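Local coordinates for protein putative oxidoreductase (Pseudomonas putida, PDB 3L6D) that probably binds NADP and acts as an oxidoreductase, with a Rossmann-type nucleotide-binding domain joined to a helical domain like that of reductive aminases, at residues T96-T101 with H121-M126; S13-G18 with P67-V72; D198-P203 with Q259-P264; Q271-A276 with A287-S292; S139-T144 with G159-T164. One frame throughout, in Å; residues are numbered along the deposited sequence.

Contact 1. Residues T96-T101 with H121-M126; sequences TIVDYT and HYVKGM
Asp99 and Tyr122 meet on the helix-covered face of two parallel strands, where the Tyr122 hydroxyl donates a hydrogen bond to Asp99 OD2, 2.6 Å from OH. The donor comes on the anti side of OD2, somewhat out of the carboxylate plane; OD2 lies near the plane of the phenol ring, and carboxylate and ring stand almost perpendicular (81°). In Asp99, CG anti to the backbone N (chi1 -172°) puts the carboxylate within reach of Tyr122 OH and Thr101 N, the latter bonding to OD1 at 3.1 Å from above its plane and closing an Asx turn. Both oxygens of this buried acid are satisfied. Between the backbones, Ile97 N bonds to His121 O, Val123 N to Ile97 O, Asp99 N to Val123 O and Gly125 N to Asp99 O (2.8 Å). A water within bonding distance of Asp99 O and Thr101 O accepts from Lys124 NZ at 2.7 Å; a second bridges Tyr100 O and Gly125 O. The Tyr100 ring lies against Gly125, CD1 3.5 Å from Gly125 C, where a side chain would collide, and its OH bonds to His143. Helix 105-117 packs Leu111 on Asp99 and Tyr122, completing a beta-alpha-beta unit of the Rossmann-type domain.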
# COMPACT_ATOMS: atom_id res chain seq x y z
N THR B 96 25.87 26.60 2.87
CA THR B 96 24.93 25.73 2.15
C THR B 96 23.53 26.04 2.67
O THR B 96 23.32 26.08 3.88
CB THR B 96 25.29 24.28 2.39
OG1 THR B 96 26.59 24.06 1.84
CG2 THR B 96 24.20 23.28 1.73
N ILE B 97 22.61 26.34 1.75
CA ILE B 97 21.19 26.49 2.08
C ILE B 97 20.55 25.18 1.75
O ILE B 97 20.63 24.73 0.58
CB ILE B 97 20.54 27.58 1.18
CG1 ILE B 97 21.26 28.91 1.33
CG2 ILE B 97 19.05 27.75 1.49
CD1 ILE B 97 21.50 29.32 2.79
N VAL B 98 19.86 24.58 2.72
CA VAL B 98 19.06 23.35 2.47
C VAL B 98 17.57 23.73 2.51
O VAL B 98 17.04 24.06 3.58
CB VAL B 98 19.40 22.24 3.52
CG1 VAL B 98 18.69 20.90 3.14
CG2 VAL B 98 20.90 22.03 3.59
N ASP B 99 16.93 23.74 1.34
CA ASP B 99 15.63 24.35 1.13
C ASP B 99 14.55 23.29 1.09
O ASP B 99 14.43 22.56 0.09
CB ASP B 99 15.66 25.12 -0.22
CG ASP B 99 14.42 25.96 -0.47
OD1 ASP B 99 13.50 26.04 0.38
OD2 ASP B 99 14.39 26.57 -1.55
N TYR B 100 13.78 23.20 2.19
CA TYR B 100 12.62 22.29 2.25
C TYR B 100 11.27 22.98 1.90
O TYR B 100 10.24 22.33 2.02
CB TYR B 100 12.52 21.62 3.62
CG TYR B 100 13.63 20.66 3.90
CD1 TYR B 100 13.59 19.36 3.42
CD2 TYR B 100 14.75 21.05 4.64
CE1 TYR B 100 14.62 18.45 3.67
CE2 TYR B 100 15.79 20.16 4.86
CZ TYR B 100 15.73 18.88 4.37
OH TYR B 100 16.74 17.99 4.60
N THR B 101 11.29 24.25 1.50
CA THR B 101 10.06 25.04 1.25
C THR B 101 9.44 24.54 -0.05
O THR B 101 10.14 24.43 -1.04
CB THR B 101 10.35 26.53 1.06
OG1 THR B 101 10.86 27.11 2.26
CG2 THR B 101 9.08 27.32 0.64
N HIS B 121 25.94 27.49 -1.68
CA HIS B 121 25.61 26.23 -2.33
C HIS B 121 24.18 25.97 -2.02
O HIS B 121 23.74 26.27 -0.89
CB HIS B 121 26.49 25.13 -1.76
CG HIS B 121 27.94 25.48 -1.79
ND1 HIS B 121 28.68 25.47 -2.95
CD2 HIS B 121 28.77 25.92 -0.81
CE1 HIS B 121 29.92 25.85 -2.68
NE2 HIS B 121 30.00 26.14 -1.39
N TYR B 122 23.43 25.49 -3.00
CA TYR B 122 22.00 25.34 -2.81
C TYR B 122 21.61 23.86 -2.86
O TYR B 122 21.95 23.17 -3.82
CB TYR B 122 21.27 26.12 -3.90
CG TYR B 122 19.78 25.95 -3.80
CD1 TYR B 122 19.02 26.74 -2.93
CD2 TYR B 122 19.12 24.99 -4.58
CE1 TYR B 122 17.64 26.59 -2.85
CE2 TYR B 122 17.75 24.82 -4.49
CZ TYR B 122 17.02 25.61 -3.62
OH TYR B 122 15.66 25.41 -3.54
N VAL B 123 21.00 23.36 -1.79
CA VAL B 123 20.42 22.01 -1.83
C VAL B 123 18.92 22.07 -1.62
O VAL B 123 18.45 22.73 -0.66
CB VAL B 123 21.05 21.08 -0.72
CG1 VAL B 123 20.42 19.70 -0.76
CG2 VAL B 123 22.57 20.97 -0.89
N LYS B 124 18.17 21.42 -2.49
CA LYS B 124 16.71 21.39 -2.30
C LYS B 124 16.40 20.05 -1.61
O LYS B 124 16.96 19.04 -1.98
CB LYS B 124 15.97 21.42 -3.65
CG LYS B 124 14.45 21.21 -3.53
CD LYS B 124 13.80 21.14 -4.98
CE LYS B 124 12.24 21.01 -4.87
NZ LYS B 124 11.74 22.20 -4.09
N GLY B 125 15.55 20.06 -0.59
CA GLY B 125 15.19 18.80 0.06
C GLY B 125 13.67 18.57 0.01
O GLY B 125 12.88 19.54 -0.05
N MSE B 126 13.28 17.30 -0.04
CA MSE B 126 11.89 16.87 0.13
C MSE B 126 11.90 15.80 1.23
O MSE B 126 12.61 14.80 1.13
CB MSE B 126 11.31 16.30 -1.16
CG MSE B 126 10.72 17.34 -2.13
SE MSE B 126 11.38 17.09 -3.97
CE MSE B 126 13.22 17.06 -3.36
O HOH W 1 12.29 22.66 -1.48
O HOH W 2 10.10 20.24 0.35

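Contact 2. Residues S13-G18 with P67-V72; sequences SVIGLG and PATIFV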
# COMPACT_ATOMS: atom_id res chain seq x y z
N SER B 13 21.73 26.17 11.21
CA SER B 13 20.78 27.21 11.55
C SER B 13 19.48 26.79 10.87
O SER B 13 19.52 26.05 9.88
CB SER B 13 21.21 28.58 10.98
OG SER B 13 22.40 29.04 11.65
N VAL B 14 18.36 27.23 11.43
CA VAL B 14 17.04 26.92 10.86
C VAL B 14 16.27 28.22 10.78
O VAL B 14 16.12 28.94 11.77
CB VAL B 14 16.25 25.90 11.75
CG1 VAL B 14 14.89 25.53 11.08
CG2 VAL B 14 17.04 24.65 11.98
N ILE B 15 15.78 28.48 9.60
CA ILE B 15 15.06 29.67 9.35
C ILE B 15 13.66 29.33 8.90
O ILE B 15 13.43 28.66 7.94
CB ILE B 15 15.79 30.47 8.33
CG1 ILE B 15 16.99 31.09 8.97
CG2 ILE B 15 14.91 31.49 7.76
CD1 ILE B 15 17.72 31.86 8.07
N GLY B 16 12.74 29.85 9.65
CA GLY B 16 11.34 29.60 9.51
C GLY B 16 11.01 28.61 10.58
O GLY B 16 11.54 27.53 10.62
N LEU B 17 10.09 28.98 11.45
CA LEU B 17 9.73 28.13 12.55
C LEU B 17 8.24 28.03 12.59
O LEU B 17 7.62 28.45 13.53
CB LEU B 17 10.20 28.74 13.84
CG LEU B 17 11.56 29.41 13.84
CD1 LEU B 17 11.90 30.02 15.13
CD2 LEU B 17 12.63 28.45 13.38
N GLY B 18 7.72 27.39 11.57
CA GLY B 18 6.38 26.90 11.48
C GLY B 18 6.48 25.48 11.98
O GLY B 18 7.49 25.10 12.50
N PRO B 67 27.58 26.43 9.22
CA PRO B 67 28.02 26.17 7.83
C PRO B 67 26.83 25.85 6.88
O PRO B 67 26.95 26.00 5.67
CB PRO B 67 28.98 24.97 8.00
CG PRO B 67 28.43 24.25 9.19
CD PRO B 67 28.01 25.35 10.14
N ALA B 68 25.69 25.46 7.46
CA ALA B 68 24.47 25.16 6.68
C ALA B 68 23.27 25.79 7.38
O ALA B 68 23.18 25.78 8.61
CB ALA B 68 24.25 23.67 6.56
N THR B 69 22.32 26.26 6.57
CA THR B 69 21.11 26.80 7.11
C THR B 69 19.94 26.05 6.43
O THR B 69 19.90 25.91 5.20
CB THR B 69 20.97 28.31 6.82
OG1 THR B 69 22.00 29.03 7.51
CG2 THR B 69 19.63 28.82 7.31
N ILE B 70 19.00 25.58 7.24
CA ILE B 70 17.84 24.91 6.70
C ILE B 70 16.73 25.97 6.52
O ILE B 70 16.43 26.70 7.48
CB ILE B 70 17.42 23.81 7.65
CG1 ILE B 70 18.43 22.67 7.59
CG2 ILE B 70 16.03 23.26 7.33
CD1 ILE B 70 18.20 21.72 8.71
N PHE B 71 16.16 26.08 5.32
CA PHE B 71 15.04 27.02 5.05
C PHE B 71 13.71 26.26 5.01
O PHE B 71 13.59 25.27 4.30
CB PHE B 71 15.14 27.68 3.68
CG PHE B 71 16.05 28.86 3.60
CD1 PHE B 71 17.23 28.91 4.30
CD2 PHE B 71 15.76 29.87 2.71
CE1 PHE B 71 18.09 30.01 4.19
CE2 PHE B 71 16.61 30.97 2.56
CZ PHE B 71 17.78 31.04 3.32
N VAL B 72 12.73 26.70 5.77
CA VAL B 72 11.43 26.06 5.75
C VAL B 72 10.42 27.19 5.87
O VAL B 72 10.02 27.57 6.96
CB VAL B 72 11.20 25.02 6.90
CG1 VAL B 72 10.14 24.02 6.45
CG2 VAL B 72 12.45 24.29 7.30
O HOH W 3 8.27 25.83 9.20
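Ile15 lies aslant Thr69 on one face of the sheet formed by parallel strands 12-15 and 68-71. From Ile15, CB sits 3.9 Å from Ile70 O, the carbonyl that its own backbone N uses. CG1, anti to the carbonyl carbon (chi1 -74°), comes within 3.9 Å of Thr69 CG2. The chain then runs on extended, and CD1 touches that same methyl at 3.7 Å before ending 4.3 Å from Phe71 CE1. Helix 59-65 covers this face, laying Val59 and Ala62 on Ile15. Two residues back on the same face, Ser13 CB lies 3.6 Å from Thr69 OG1, while Ser13 OG bonds to Ala62 O and Ser66 OG. Val14 CG2 and Ile70 CB meet on the other face. Four backbone bonds join the strands: Ser13 N to Ala68 O, Ile70 N to Ser13 O, Ile15 N to Ile70 O, and Val72 N to Ile15 O. Past them the chain turns at Gly16, whose positive phi (101°) and closeness to Val72 O, 3.5 Å from its CA, leave no room for a CB. Gly16 and Gly18 fit the GxGxxG pattern of Rossmann nucleotide-binding loops; Gly18 N donates to a water. Gly16 O, buried by the contact, has no partner in the model. The chemistry is mainly backbone bonding and aliphatic contact, consistent with a strand pair leading into a glycine turn that probably faces the dinucleotide.

Contact 3. Residues D198-P203 with Q259-P264; sequences DRFGLP and QGVWTP
Arg199 O, near the end of helix 169-199, accepts from the Gln259 side-chain amide, NE2 standing 2.6 Å away with an N-H...O angle of 159°. The donor is tilted 28° from the carbonyl plane, while the carbonyl oxygen lies close to the plane of the amide itself. Gln259 reaches it by a bend at chi2 (62°), which also lays its aliphatic part across Phe200. CG sits over the middle of one ring face, 3.7 Å from the centroid, a CH-pi contact, and CB comes within 3.6 Å of Phe200 CZ. The amide follows the ring with the two planes nearly parallel, so one face of Phe200 carries the length of the glutamine. Were Phe200 an alanine, Gln259 CB and CG would probably lose their aromatic platform and the amide would be freer to swing away from Arg199 O. Both segments leave helices here: Gly201 and Gly260 each close a helix with a Schellman motif, their positive phi turning the chain, so the contact joins two helix ends of the helical domain. Beyond the amide, the Arg199 chain runs alongside Val261, the two pointing opposite ways. Val261 CG1 presses on Arg199 CB at 3.4 Å and on CD at 3.5 Å, and Gly260 O lies over one face of the guanidinium, toward its rim. The second subunit closes over this region, with its Phe293 on Arg199, its Ala174 on Phe200, and its Arg275 making a cation-pi contact with Trp262.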
# COMPACT_ATOMS: atom_id res chain seq x y z
N ASP B 198 -18.69 0.54 4.98
CA ASP B 198 -19.82 1.15 5.68
C ASP B 198 -21.16 0.93 4.99
O ASP B 198 -22.18 0.62 5.65
CB ASP B 198 -19.57 2.65 5.88
CG ASP B 198 -20.77 3.36 6.45
OD1 ASP B 198 -20.89 3.37 7.69
OD2 ASP B 198 -21.59 3.88 5.67
N ARG B 199 -21.16 1.08 3.67
CA ARG B 199 -22.40 0.91 2.91
C ARG B 199 -22.88 -0.55 2.92
O ARG B 199 -24.04 -0.84 2.61
CB ARG B 199 -22.23 1.43 1.47
CG ARG B 199 -22.30 2.96 1.30
CD ARG B 199 -22.89 3.30 -0.08
NE ARG B 199 -23.39 4.67 -0.21
CZ ARG B 199 -22.72 5.69 -0.74
NH1 ARG B 199 -21.48 5.53 -1.21
NH2 ARG B 199 -23.28 6.89 -0.81
N PHE B 200 -21.97 -1.45 3.28
CA PHE B 200 -22.28 -2.86 3.46
C PHE B 200 -22.75 -3.17 4.89
O PHE B 200 -23.11 -4.29 5.19
CB PHE B 200 -21.03 -3.72 3.12
CG PHE B 200 -20.84 -3.96 1.65
CD1 PHE B 200 -19.94 -3.19 0.91
CD2 PHE B 200 -21.59 -4.93 1.00
CE1 PHE B 200 -19.79 -3.40 -0.47
CE2 PHE B 200 -21.43 -5.16 -0.39
CZ PHE B 200 -20.53 -4.40 -1.12
N GLY B 201 -22.71 -2.19 5.78
CA GLY B 201 -23.06 -2.39 7.19
C GLY B 201 -21.87 -2.84 8.03
O GLY B 201 -22.04 -3.32 9.15
N LEU B 202 -20.66 -2.67 7.48
CA LEU B 202 -19.43 -2.93 8.22
C LEU B 202 -18.92 -1.62 8.82
O LEU B 202 -18.44 -0.75 8.10
CB LEU B 202 -18.35 -3.56 7.30
CG LEU B 202 -18.76 -4.75 6.41
CD1 LEU B 202 -17.61 -5.23 5.61
CD2 LEU B 202 -19.40 -5.92 7.22
N PRO B 203 -18.98 -1.49 10.15
CA PRO B 203 -18.66 -0.17 10.70
C PRO B 203 -17.18 0.16 10.55
O PRO B 203 -16.30 -0.66 10.85
CB PRO B 203 -19.07 -0.26 12.18
CG PRO B 203 -19.14 -1.72 12.49
CD PRO B 203 -19.16 -2.51 11.20
N GLN B 259 -24.34 -2.52 -4.46
CA GLN B 259 -24.56 -1.99 -3.11
C GLN B 259 -24.79 -0.48 -3.15
O GLN B 259 -25.19 0.11 -2.13
CB GLN B 259 -23.40 -2.40 -2.16
CG GLN B 259 -23.63 -2.19 -0.65
CD GLN B 259 -24.81 -2.99 -0.03
OE1 GLN B 259 -25.27 -3.98 -0.59
NE2 GLN B 259 -25.29 -2.54 1.15
N GLY B 260 -24.56 0.14 -4.30
CA GLY B 260 -24.78 1.59 -4.44
C GLY B 260 -23.61 2.46 -3.98
O GLY B 260 -23.75 3.69 -3.82
N VAL B 261 -22.44 1.85 -3.79
CA VAL B 261 -21.26 2.60 -3.36
C VAL B 261 -20.59 3.35 -4.51
O VAL B 261 -20.55 2.85 -5.64
CB VAL B 261 -20.22 1.70 -2.61
CG1 VAL B 261 -20.91 0.80 -1.62
CG2 VAL B 261 -19.45 0.86 -3.58
N TRP B 262 -20.08 4.54 -4.20
CA TRP B 262 -19.31 5.36 -5.13
C TRP B 262 -17.85 5.01 -4.93
O TRP B 262 -17.28 5.23 -3.85
CB TRP B 262 -19.51 6.84 -4.82
CG TRP B 262 -18.79 7.81 -5.73
CD1 TRP B 262 -18.86 7.89 -7.09
CD2 TRP B 262 -17.91 8.88 -5.31
NE1 TRP B 262 -18.07 8.94 -7.55
CE2 TRP B 262 -17.48 9.56 -6.48
CE3 TRP B 262 -17.45 9.32 -4.07
CZ2 TRP B 262 -16.61 10.65 -6.44
CZ3 TRP B 262 -16.57 10.42 -4.03
CH2 TRP B 262 -16.17 11.06 -5.22
N THR B 263 -17.24 4.44 -5.96
CA THR B 263 -15.84 4.05 -5.88
C THR B 263 -15.14 4.50 -7.13
O THR B 263 -14.77 3.68 -7.96
CB THR B 263 -15.68 2.53 -5.76
OG1 THR B 263 -16.27 1.91 -6.91
CG2 THR B 263 -16.36 2.01 -4.50
N PRO B 264 -14.93 5.81 -7.28
CA PRO B 264 -14.27 6.28 -8.49
C PRO B 264 -12.84 5.78 -8.65
O PRO B 264 -12.40 5.59 -9.78
CB PRO B 264 -14.25 7.80 -8.31
CG PRO B 264 -14.32 7.99 -6.82
CD PRO B 264 -15.28 6.94 -6.39

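Contact 4. Residues Q271-A276 with A287-S292; sequences QVVQRA and AATTKS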
# COMPACT_ATOMS: atom_id res chain seq x y z
N GLN B 271 -10.65 0.41 -15.19
CA GLN B 271 -10.40 1.03 -16.51
C GLN B 271 -8.98 0.72 -17.00
O GLN B 271 -8.80 0.28 -18.12
CB GLN B 271 -10.66 2.56 -16.47
CG GLN B 271 -10.42 3.29 -17.79
CD GLN B 271 -10.67 4.81 -17.73
OE1 GLN B 271 -10.85 5.40 -16.65
NE2 GLN B 271 -10.66 5.45 -18.90
N VAL B 272 -7.99 0.95 -16.15
CA VAL B 272 -6.60 0.68 -16.48
C VAL B 272 -6.33 -0.78 -16.87
O VAL B 272 -5.67 -1.05 -17.89
CB VAL B 272 -5.66 1.10 -15.30
CG1 VAL B 272 -4.23 0.63 -15.54
CG2 VAL B 272 -5.68 2.62 -15.13
N VAL B 273 -6.83 -1.72 -16.07
CA VAL B 273 -6.53 -3.13 -16.33
C VAL B 273 -7.38 -3.65 -17.50
O VAL B 273 -6.90 -4.42 -18.33
CB VAL B 273 -6.74 -4.00 -15.07
CG1 VAL B 273 -6.37 -5.39 -15.37
CG2 VAL B 273 -5.84 -3.50 -13.89
N GLN B 274 -8.64 -3.24 -17.59
CA GLN B 274 -9.43 -3.63 -18.77
C GLN B 274 -8.69 -3.14 -20.02
O GLN B 274 -8.44 -3.92 -20.94
CB GLN B 274 -10.86 -3.08 -18.68
CG GLN B 274 -11.72 -3.65 -17.53
CD GLN B 274 -12.19 -5.09 -17.74
OE1 GLN B 274 -12.15 -5.61 -18.86
NE2 GLN B 274 -12.66 -5.74 -16.67
N ARG B 275 -8.26 -1.88 -20.01
CA ARG B 275 -7.52 -1.35 -21.16
C ARG B 275 -6.19 -2.07 -21.48
O ARG B 275 -5.91 -2.35 -22.65
CB ARG B 275 -7.28 0.15 -21.01
CG ARG B 275 -6.98 0.82 -22.34
CD ARG B 275 -6.46 2.20 -22.14
NE ARG B 275 -5.13 2.16 -21.57
CZ ARG B 275 -4.06 2.73 -22.11
NH1 ARG B 275 -4.19 3.41 -23.23
NH2 ARG B 275 -2.89 2.63 -21.50
N ALA B 276 -5.40 -2.39 -20.45
CA ALA B 276 -4.21 -3.23 -20.63
C ALA B 276 -4.58 -4.56 -21.29
O ALA B 276 -3.88 -5.05 -22.20
CB ALA B 276 -3.50 -3.48 -19.28
N ALA B 287 1.84 -7.36 -13.38
CA ALA B 287 2.82 -6.26 -13.44
C ALA B 287 2.98 -5.68 -14.85
O ALA B 287 3.49 -4.57 -14.98
CB ALA B 287 4.17 -6.69 -12.88
N ALA B 288 2.51 -6.37 -15.90
CA ALA B 288 2.58 -5.83 -17.27
C ALA B 288 1.67 -4.63 -17.42
O ALA B 288 1.77 -3.88 -18.41
CB ALA B 288 2.23 -6.88 -18.33
N THR B 289 0.77 -4.45 -16.46
CA THR B 289 -0.05 -3.24 -16.40
C THR B 289 0.86 -2.01 -16.53
O THR B 289 0.52 -1.03 -17.20
CB THR B 289 -0.87 -3.16 -15.10
OG1 THR B 289 -1.74 -4.29 -15.01
CG2 THR B 289 -1.73 -1.88 -15.06
N THR B 290 2.03 -2.07 -15.87
CA THR B 290 3.05 -1.04 -16.00
C THR B 290 3.35 -0.62 -17.44
O THR B 290 3.39 0.60 -17.76
CB THR B 290 4.35 -1.49 -15.27
OG1 THR B 290 4.02 -1.78 -13.89
CG2 THR B 290 5.37 -0.39 -15.28
N LYS B 291 3.57 -1.60 -18.31
CA LYS B 291 3.92 -1.35 -19.72
C LYS B 291 2.81 -0.65 -20.52
O LYS B 291 3.10 0.03 -21.51
CB LYS B 291 4.32 -2.65 -20.44
CG LYS B 291 5.70 -3.20 -20.05
CD LYS B 291 5.78 -4.74 -20.14
CE LYS B 291 5.67 -5.28 -21.55
NZ LYS B 291 5.49 -6.77 -21.58
N SER B 292 1.55 -0.80 -20.08
CA SER B 292 0.40 -0.21 -20.78
C SER B 292 0.42 1.32 -20.73
O SER B 292 -0.24 2.00 -21.53
CB SER B 292 -0.93 -0.78 -20.26
OG SER B 292 -1.35 -0.23 -19.01
O HOH W 4 -4.05 0.67 -19.21
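Within the helical C-terminal domain, helix 264-281 packs against the helically coiled segment 287-292 that follows it, in a buried contact beside the dimer interface. Val272 CG1 and Thr289 CG2 touch at 3.6 Å, their side chains crossing at about a right angle; both methyl carbons are anti to their own backbone N. Thr289 keeps its hydroxyl for Ile286 O. A turn further along the helix, Ala276 CB packs on Ser292 CB at 3.9 Å. Ser292 OG lies between its backbone N and carbonyl carbon (chi1 78°), a rotation that lets it donate to Thr289 O, 2.7 Å away, in the carbonyl plane and on a lone pair. Thr289 O also receives Ser292 N, so two donors of one residue share it. Replacing Ser292 with a valine is likely to cost Thr289 O its hydroxyl donor and the bridging water one of its acceptors. The guanidinium of Arg275 brings NH2 near Ser292 O, which lies near its plane at an edge. Val272 in turn meets Pro264 of the second subunit. Three groups hold the water between the segments: it donates to Val272 O at 2.7 Å and to Ser292 OG at 2.9 Å, and accepts from Arg275 NE at 3.0 Å.

Contact 5. Residues S139-T144 with G159-T164; sequences SHSIHT and GLAGHT
Thr164 OG1 is held between two polar side chains of the facing strand: Ser141 OG at 2.7 Å and His143 ND1 at 2.9 Å, where the hydroxyl meets the imidazole at its edge, in the ring plane. Either partner could donate in each bond. Ser141 points its OG between backbone N and carbonyl carbon (chi1 54°), which turns the hydroxyl across to Thr164. With His143 NE2 taken up by Tyr100, both ring nitrogens are engaged and the ring's rotation is fixed. Two backbone bonds follow, His163 N to Ser139 O and Ser141 N to His163 O, the latter a 3.0 Å bond, its donor tilted 16° from the carbonyl plane. Outward, the rings of His140 and His163 form an offset stack, centroids 4.5 Å apart and planes at 9°, and His163 CB sits over the face of the His140 ring, 3.4 Å from its centroid. Ala161 CB packs 3.9 Å from Ser139 CB. Strand 163-166 ends the sheet within this chain, beside strand 140-145, which runs antiparallel to strand 121-128 on its other flank; helix 169-199 covers Ile142, and Glu213 of the second subunit packs on His140.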
# COMPACT_ATOMS: atom_id res chain seq x y z
N SER B 139 12.26 7.05 8.24
CA SER B 139 11.80 8.12 7.31
C SER B 139 12.76 8.34 6.14
O SER B 139 13.99 8.14 6.27
CB SER B 139 11.59 9.44 8.06
OG SER B 139 10.41 9.36 8.88
N HIS B 140 12.23 8.77 4.99
CA HIS B 140 13.07 8.98 3.83
C HIS B 140 13.01 10.46 3.40
O HIS B 140 12.02 11.15 3.66
CB HIS B 140 12.65 8.09 2.63
CG HIS B 140 13.12 6.68 2.71
ND1 HIS B 140 14.04 6.15 1.83
CD2 HIS B 140 12.75 5.66 3.52
CE1 HIS B 140 14.25 4.87 2.13
NE2 HIS B 140 13.48 4.55 3.15
N SER B 141 14.11 10.96 2.81
CA SER B 141 14.11 12.28 2.17
C SER B 141 14.77 12.16 0.81
O SER B 141 15.48 11.22 0.58
CB SER B 141 14.86 13.32 3.03
OG SER B 141 16.16 12.81 3.30
N ILE B 142 14.53 13.13 -0.06
CA ILE B 142 15.18 13.18 -1.36
C ILE B 142 15.85 14.55 -1.42
O ILE B 142 15.26 15.50 -0.98
CB ILE B 142 14.08 13.14 -2.48
CG1 ILE B 142 13.36 11.79 -2.48
CG2 ILE B 142 14.71 13.40 -3.85
CD1 ILE B 142 11.96 11.86 -3.15
N HIS B 143 17.08 14.63 -1.93
CA HIS B 143 17.78 15.92 -2.06
C HIS B 143 18.29 16.08 -3.47
O HIS B 143 18.53 15.07 -4.17
CB HIS B 143 18.95 15.97 -1.06
CG HIS B 143 18.50 16.10 0.36
ND1 HIS B 143 18.33 15.01 1.20
CD2 HIS B 143 18.14 17.19 1.08
CE1 HIS B 143 17.89 15.43 2.38
NE2 HIS B 143 17.76 16.75 2.33
N THR B 144 18.39 17.33 -3.93
CA THR B 144 18.88 17.60 -5.27
C THR B 144 19.61 18.96 -5.21
O THR B 144 19.70 19.55 -4.13
CB THR B 144 17.73 17.57 -6.34
OG1 THR B 144 18.30 17.63 -7.65
CG2 THR B 144 16.73 18.69 -6.18
N GLY B 159 19.98 13.37 10.16
CA GLY B 159 19.32 13.57 11.44
C GLY B 159 17.82 13.77 11.30
O GLY B 159 17.06 13.44 12.22
N LEU B 160 17.39 14.31 10.16
CA LEU B 160 15.99 14.56 9.87
C LEU B 160 15.22 13.36 9.25
O LEU B 160 14.02 13.25 9.38
CB LEU B 160 15.86 15.75 8.92
CG LEU B 160 16.52 17.07 9.40
CD1 LEU B 160 16.39 18.10 8.26
CD2 LEU B 160 15.83 17.55 10.69
N ALA B 161 15.90 12.49 8.53
CA ALA B 161 15.23 11.30 8.02
C ALA B 161 16.34 10.32 7.78
O ALA B 161 17.30 10.63 7.07
CB ALA B 161 14.46 11.64 6.66
N GLY B 162 16.24 9.17 8.44
CA GLY B 162 17.29 8.17 8.42
C GLY B 162 17.79 7.73 7.06
O GLY B 162 18.95 7.34 6.94
N HIS B 163 16.96 7.76 6.04
CA HIS B 163 17.40 7.29 4.73
C HIS B 163 17.30 8.49 3.81
O HIS B 163 16.34 9.23 3.88
CB HIS B 163 16.47 6.19 4.19
CG HIS B 163 16.44 4.94 5.03
ND1 HIS B 163 17.29 3.86 4.81
CD2 HIS B 163 15.67 4.60 6.08
CE1 HIS B 163 17.02 2.92 5.69
NE2 HIS B 163 16.05 3.34 6.47
N THR B 164 18.34 8.73 3.03
CA THR B 164 18.27 9.85 2.10
C THR B 164 18.83 9.44 0.75
O THR B 164 19.54 8.46 0.64
CB THR B 164 18.89 11.14 2.66
OG1 THR B 164 18.41 12.23 1.85
CG2 THR B 164 20.43 11.08 2.67

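In the fold
Contacts 2, 1 and 5 follow one another across a single sheet. Contacts 1 and 2 have centres about 9 Å apart and share the seam between strands 68-71 and 96-99, with Val98 O 2.8 Å from Phe71 N. Contact 5 lies about 12 Å from contact 1, centre to centre, joined to it by Tyr100 OH and His143 NE2, 2.8 Å apart. The glycine turn of contact 2, a probable dinucleotide-binding site, has Thr101 of contact 1 nearby. Contacts 3 and 4 belong to the helical domain, about 44 and 37 Å from contact 1 between centres, and about 26 Å from each other. Contacts 3, 4 and 5 all meet the second subunit, where Arg275 of one chain faces Trp262 of the other.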